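Local structure of P protein (Mumps virus, 3BBZ) at residues K9-S14 / A23-L28; A29-E34 / N38-D43. The protein binds the viral nucleocapsid through this C-terminal domain of the phosphoprotein, probably helping to bring the viral polymerase to its template during replication. The protein carries 1 engineered substitution. One frame throughout, in Å; residues are numbered along the deposited sequence.

Contact 1: residues K9-S14 / A23-L28. Engineered in segment 9-14: S14 (natural residue Cys).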
loop_
_atom_site.group_PDB
_atom_site.type_symbol
_atom_site.label_atom_id
_atom_site.label_comp_id
_atom_site.label_asym_id
_atom_site.label_seq_id
_atom_site.Cartn_x
_atom_site.Cartn_y
_atom_site.Cartn_z
ATOM N N LYS A 9 -6.964 0.559 2.722
ATOM C CA LYS A 9 -8.047 1.072 1.881
ATOM C C LYS A 9 -7.525 1.699 0.622
ATOM O O LYS A 9 -8.169 1.570 -0.435
ATOM C CB LYS A 9 -8.905 2.073 2.666
ATOM C CG LYS A 9 -9.592 1.411 3.895
ATOM C CD LYS A 9 -10.499 2.294 4.639
ATOM C CE LYS A 9 -11.770 2.653 3.800
ATOM N NZ LYS A 9 -12.484 1.454 3.251
ATOM N N MET A 10 -6.370 2.362 0.699
ATOM C CA MET A 10 -5.721 2.850 -0.522
ATOM C C MET A 10 -5.462 1.761 -1.535
ATOM O O MET A 10 -5.661 1.946 -2.719
ATOM C CB MET A 10 -4.417 3.616 -0.256
ATOM C CG MET A 10 -4.636 4.989 0.340
ATOM S SD MET A 10 -3.030 5.698 0.694
ATOM C CE MET A 10 -3.451 6.948 1.850
ATOM N N ILE A 11 -5.005 0.627 -1.061
ATOM C CA ILE A 11 -4.638 -0.463 -1.937
ATOM C C ILE A 11 -5.899 -1.004 -2.600
ATOM O O ILE A 11 -5.959 -1.151 -3.821
ATOM C CB ILE A 11 -3.919 -1.604 -1.149
ATOM C CG1 ILE A 11 -2.594 -1.106 -0.605
ATOM C CG2 ILE A 11 -3.668 -2.813 -2.107
ATOM C CD1 ILE A 11 -2.024 -1.930 0.563
ATOM N N THR A 12 -6.907 -1.314 -1.781
ATOM C CA THR A 12 -8.224 -1.771 -2.260
ATOM C C THR A 12 -8.802 -0.841 -3.355
ATOM O O THR A 12 -9.274 -1.315 -4.405
ATOM C CB THR A 12 -9.179 -2.010 -1.047
ATOM O OG1 THR A 12 -8.699 -3.132 -0.274
ATOM C CG2 THR A 12 -10.619 -2.319 -1.465
ATOM N N ASP A 13 -8.683 0.475 -3.153
ATOM C CA ASP A 13 -9.293 1.456 -4.045
ATOM C C ASP A 13 -8.527 1.676 -5.336
ATOM O O ASP A 13 -9.130 1.998 -6.362
ATOM C CB ASP A 13 -9.421 2.814 -3.347
ATOM C CG ASP A 13 -10.570 2.862 -2.377
ATOM O OD1 ASP A 13 -11.469 2.002 -2.493
ATOM O OD2 ASP A 13 -10.589 3.781 -1.507
ATOM N N SER A 14 -7.205 1.535 -5.266
ATOM C CA SER A 14 -6.339 2.023 -6.288
ATOM C C SER A 14 -5.833 0.861 -7.135
ATOM O O SER A 14 -5.809 0.938 -8.355
ATOM C CB SER A 14 -5.164 2.816 -5.670
ATOM O OG SER A 14 -5.588 3.876 -4.758
ATOM N N ALA A 23 0.712 -8.320 -3.062
ATOM C CA ALA A 23 2.110 -7.915 -2.785
ATOM C C ALA A 23 2.195 -6.668 -1.931
ATOM O O ALA A 23 2.980 -6.635 -0.982
ATOM C CB ALA A 23 2.920 -7.729 -4.096
ATOM N N PHE A 24 1.348 -5.661 -2.230
ATOM C CA PHE A 24 1.288 -4.426 -1.428
ATOM C C PHE A 24 0.833 -4.710 0.007
ATOM O O PHE A 24 1.366 -4.140 0.982
ATOM C CB PHE A 24 0.337 -3.409 -2.066
ATOM C CG PHE A 24 1.007 -2.424 -2.985
ATOM C CD1 PHE A 24 0.496 -2.179 -4.268
ATOM C CD2 PHE A 24 2.126 -1.735 -2.590
ATOM C CE1 PHE A 24 1.119 -1.232 -5.144
ATOM C CE2 PHE A 24 2.770 -0.811 -3.459
ATOM C CZ PHE A 24 2.246 -0.557 -4.723
ATOM N N GLU A 25 -0.119 -5.635 0.144
ATOM C CA GLU A 25 -0.663 -5.981 1.462
ATOM C C GLU A 25 0.372 -6.790 2.252
ATOM O O GLU A 25 0.491 -6.635 3.470
ATOM C CB GLU A 25 -1.939 -6.801 1.306
ATOM C CG GLU A 25 -3.193 -6.022 0.888
ATOM C CD GLU A 25 -4.388 -6.952 0.572
ATOM O OE1 GLU A 25 -4.226 -8.215 0.629
ATOM O OE2 GLU A 25 -5.502 -6.409 0.310
ATOM N N GLN A 26 1.130 -7.656 1.567
ATOM C CA GLN A 26 2.276 -8.308 2.207
ATOM C C GLN A 26 3.289 -7.264 2.635
ATOM O O GLN A 26 3.768 -7.328 3.729
ATOM C CB GLN A 26 2.927 -9.336 1.281
ATOM C CG GLN A 26 2.125 -10.648 1.125
ATOM C CD GLN A 26 2.642 -11.788 2.015
ATOM O OE1 GLN A 26 3.412 -11.545 2.935
ATOM N NE2 GLN A 26 2.195 -13.034 1.742
ATOM N N ARG A 27 3.615 -6.314 1.750
ATOM C CA ARG A 27 4.491 -5.180 2.080
ATOM C C ARG A 27 4.005 -4.369 3.285
ATOM O O ARG A 27 4.759 -4.077 4.214
ATOM C CB ARG A 27 4.659 -4.288 0.839
ATOM C CG ARG A 27 5.895 -3.401 0.849
ATOM C CD ARG A 27 6.257 -2.845 -0.547
ATOM N NE ARG A 27 7.129 -1.665 -0.399
ATOM C CZ ARG A 27 7.166 -0.624 -1.246
ATOM N NH1 ARG A 27 6.398 -0.590 -2.329
ATOM N NH2 ARG A 27 7.992 0.396 -1.013
ATOM N N LEU A 28 2.719 -4.023 3.291
ATOM C CA LEU A 28 2.171 -3.219 4.344
ATOM C C LEU A 28 2.164 -3.953 5.681
ATOM O O LEU A 28 2.492 -3.353 6.708
ATOM C CB LEU A 28 0.767 -2.753 3.986
ATOM C CG LEU A 28 0.025 -1.812 4.945
ATOM C CD1 LEU A 28 0.799 -0.524 5.183
ATOM C CD2 LEU A 28 -1.401 -1.517 4.418
HETATM O O HOH W 1 -6.256 -3.984 -0.130
#
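I11 of helix 3-14 packs its CD1 methyl against F24 and L28 of helix 18-29, in the core of a small three-helix bundle. The two segments run almost exactly antiparallel, at 172°, with their axes 10.3 Å apart, and the register sets I11 beside F24. CD1 does most of the touching: it lies 3.8 Å from CB of F24 and 3.9 Å from CD2 of L28, so one methyl bridges two residues a helical turn apart. CG1 and CG2 of I11 both come near the same F24 CB as well, so the F24 contact is made at the base of that side chain, while the phenyl ring is directed away from helix 3-14. F24 and I11 both also touch I44, which brings helix 34-47 onto this apolar centre. L28 keeps CG anti to its N (chi1 -177°), which carries CD2 across to I11; its side chain also touches I7 and T8.

Toward solvent the contact turns polar. T12 and E25 do not meet directly but share water 1, which is 2.6 Å from OG1 of T12 and donates to OE2 of E25, also at 2.6 Å. The aliphatic part of E25 closes over the edge of the apolar cluster, its CG 4.3 Å from I11 CD1, before the carboxylate reaches the water. On helix 3-14, S14 is an engineered residue whose hydroxyl turns back onto its own helix: OG donates to the carbonyl O of M10 at 2.8 Å, with a C=O...donor angle of 144° and the donor a little off the carbonyl plane.

Contact 2: residues A29-E34 / N38-D43; sequences AKASTE and NDIKRD
I40 sets its CG1 anti to the carbonyl carbon and beside the backbone N (chi1 -63°), and a nearly extended second torsion carries CD1 out to CB of A31, 3.8 Å away, where the connection between helix 18-29 and helix 34-47 of the three-helix bundle passes the side of the latter. A31 points its methyl toward that helix, so the loop touches the buried I40 through a single small side chain. K30 is the first residue to leave helical geometry after helix 18-29; T33 is the N-cap of the next helix, its OG1 accepting a weak hydrogen bond from N of A36. The carbonyl O of A31 accepts a hydrogen bond from NZ of K4, on helix 3-14.

At the start of helix 34-47 the contact becomes an ordinary helical turn. N38 N donates to E34 O at 3.0 Å, with an N-H...O angle of 156°. The N38 side chain folds back over this carbonyl, its CG 3.3 Å from E34 O. The extended E34 chain, with CG trans to N, brings OE2 to 3.8 Å from ND2 of N38; carboxylate and amide are turned 76° against each other.

Farther along the helix, D39, R42 and D43 form a salt-bridge network whose bonds are those between R42 and D43; D39 joins by charge alone, its OD1 lying well out of the guanidinium plane. CB of D39 sits off-centre over one face of the R42 guanidinium, while D43 lies at the edge of the group. R42 grips D43 side-on through two nitrogens: NE reaches OD1 at 3.1 Å from above the carboxylate plane, and NH2 meets OD2 on its syn side at 3.2 Å.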
loop_
_atom_site.group_PDB
_atom_site.type_symbol
_atom_site.label_atom_id
_atom_site.label_comp_id
_atom_site.label_asym_id
_atom_site.label_seq_id
_atom_site.Cartn_x
_atom_site.Cartn_y
_atom_site.Cartn_z
ATOM N N ALA A 29 1.836 -5.242 5.652
ATOM C CA ALA A 29 1.762 -6.040 6.876
ATOM C C ALA A 29 3.133 -6.144 7.593
ATOM O O ALA A 29 3.183 -6.329 8.809
ATOM C CB ALA A 29 1.207 -7.414 6.574
ATOM N N LYS A 30 4.222 -6.001 6.829
ATOM C CA LYS A 30 5.582 -6.226 7.303
ATOM C C LYS A 30 6.337 -4.953 7.567
ATOM O O LYS A 30 7.544 -5.044 7.729
ATOM C CB LYS A 30 6.386 -6.967 6.235
ATOM C CG LYS A 30 6.728 -8.424 6.479
ATOM C CD LYS A 30 5.499 -9.313 6.767
ATOM C CE LYS A 30 5.040 -10.095 5.564
ATOM N NZ LYS A 30 3.750 -9.559 5.029
ATOM N N ALA A 31 5.676 -3.789 7.499
ATOM C CA ALA A 31 6.296 -2.478 7.741
ATOM C C ALA A 31 5.527 -1.751 8.846
ATOM O O ALA A 31 4.321 -1.922 9.001
ATOM C CB ALA A 31 6.307 -1.597 6.466
ATOM N N SER A 32 6.214 -0.918 9.600
ATOM C CA SER A 32 5.522 -0.198 10.630
ATOM C C SER A 32 6.048 1.213 10.865
ATOM O O SER A 32 5.374 2.004 11.536
ATOM C CB SER A 32 5.580 -0.992 11.931
ATOM O OG SER A 32 6.936 -1.214 12.319
ATOM N N THR A 33 7.221 1.547 10.339
ATOM C CA THR A 33 7.800 2.861 10.641
ATOM C C THR A 33 7.273 3.877 9.637
ATOM O O THR A 33 6.846 3.493 8.545
ATOM C CB THR A 33 9.334 2.831 10.556
ATOM O OG1 THR A 33 9.717 2.488 9.222
ATOM C CG2 THR A 33 9.889 1.810 11.525
ATOM N N GLU A 34 7.356 5.162 9.994
ATOM C CA GLU A 34 6.791 6.234 9.185
ATOM C C GLU A 34 7.479 6.272 7.816
ATOM O O GLU A 34 6.795 6.444 6.792
ATOM C CB GLU A 34 6.840 7.595 9.913
ATOM C CG GLU A 34 6.218 8.755 9.063
ATOM C CD GLU A 34 6.584 10.173 9.550
ATOM O OE1 GLU A 34 6.785 10.363 10.767
ATOM O OE2 GLU A 34 6.643 11.106 8.710
ATOM N N ASN A 38 5.572 5.644 4.212
ATOM C CA ASN A 38 5.610 6.684 3.178
ATOM C C ASN A 38 6.044 6.115 1.821
ATOM O O ASN A 38 5.483 6.470 0.774
ATOM C CB ASN A 38 6.561 7.819 3.565
ATOM C CG ASN A 38 5.967 8.747 4.644
ATOM O OD1 ASN A 38 4.790 8.678 4.945
ATOM N ND2 ASN A 38 6.792 9.601 5.218
ATOM N N ASP A 39 7.024 5.217 1.863
ATOM C CA ASP A 39 7.540 4.553 0.665
ATOM C C ASP A 39 6.478 3.640 0.023
ATOM O O ASP A 39 6.317 3.629 -1.195
ATOM C CB ASP A 39 8.769 3.746 1.008
ATOM C CG ASP A 39 10.002 4.605 1.307
ATOM O OD1 ASP A 39 9.939 5.873 1.310
ATOM O OD2 ASP A 39 11.038 3.949 1.568
ATOM N N ILE A 40 5.717 2.924 0.841
ATOM C CA ILE A 40 4.587 2.142 0.330
ATOM C C ILE A 40 3.506 3.036 -0.286
ATOM O O ILE A 40 3.087 2.811 -1.407
ATOM C CB ILE A 40 3.996 1.228 1.439
ATOM C CG1 ILE A 40 5.053 0.235 1.879
ATOM C CG2 ILE A 40 2.789 0.425 0.893
ATOM C CD1 ILE A 40 4.711 -0.540 3.207
ATOM N N LYS A 41 3.104 4.081 0.435
ATOM C CA LYS A 41 2.208 5.122 -0.090
ATOM C C LYS A 41 2.696 5.754 -1.382
ATOM O O LYS A 41 1.918 5.886 -2.353
ATOM C CB LYS A 41 1.948 6.190 0.983
ATOM C CG LYS A 41 1.021 5.637 2.098
ATOM C CD LYS A 41 0.525 6.726 3.034
ATOM C CE LYS A 41 1.670 7.315 3.796
ATOM N NZ LYS A 41 1.074 8.248 4.820
ATOM N N ARG A 42 3.989 6.086 -1.420
ATOM C CA ARG A 42 4.595 6.616 -2.646
ATOM C C ARG A 42 4.363 5.631 -3.817
ATOM O O ARG A 42 3.920 6.040 -4.895
ATOM C CB ARG A 42 6.092 6.832 -2.425
ATOM C CG ARG A 42 6.877 7.208 -3.643
ATOM C CD ARG A 42 8.380 6.868 -3.391
ATOM N NE ARG A 42 8.599 5.424 -3.300
ATOM C CZ ARG A 42 9.669 4.856 -2.731
ATOM N NH1 ARG A 42 10.612 5.582 -2.168
ATOM N NH2 ARG A 42 9.772 3.534 -2.722
ATOM N N ASP A 43 4.651 4.342 -3.610
ATOM C CA ASP A 43 4.478 3.377 -4.721
ATOM C C ASP A 43 3.026 3.083 -5.097
ATOM O O ASP A 43 2.784 2.812 -6.256
ATOM C CB ASP A 43 5.273 2.102 -4.489
ATOM C CG ASP A 43 6.770 2.373 -4.450
ATOM O OD1 ASP A 43 7.227 3.375 -5.103
ATOM O OD2 ASP A 43 7.471 1.621 -3.743
#

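The two contacts follow one another along the chain: contact 1 joins helix 3-14 to helix 18-29, and contact 2 begins at the end of helix 18-29 and passes through the loop into helix 34-47. Their centres are 10 Å apart, contact 1 nearer the middle of the bundle. R27 ties them together: its NH1 forms a salt bridge with OD2 of D43 at 2.8 Å, and its NE packs on CG1 of I40. D43 therefore pairs with arginines of two helices. Both contacts lie in the family's C-terminal P/V region, and together they join all three helices in the crystal, where crystallization induces folding of a domain otherwise described as molten-globule-like.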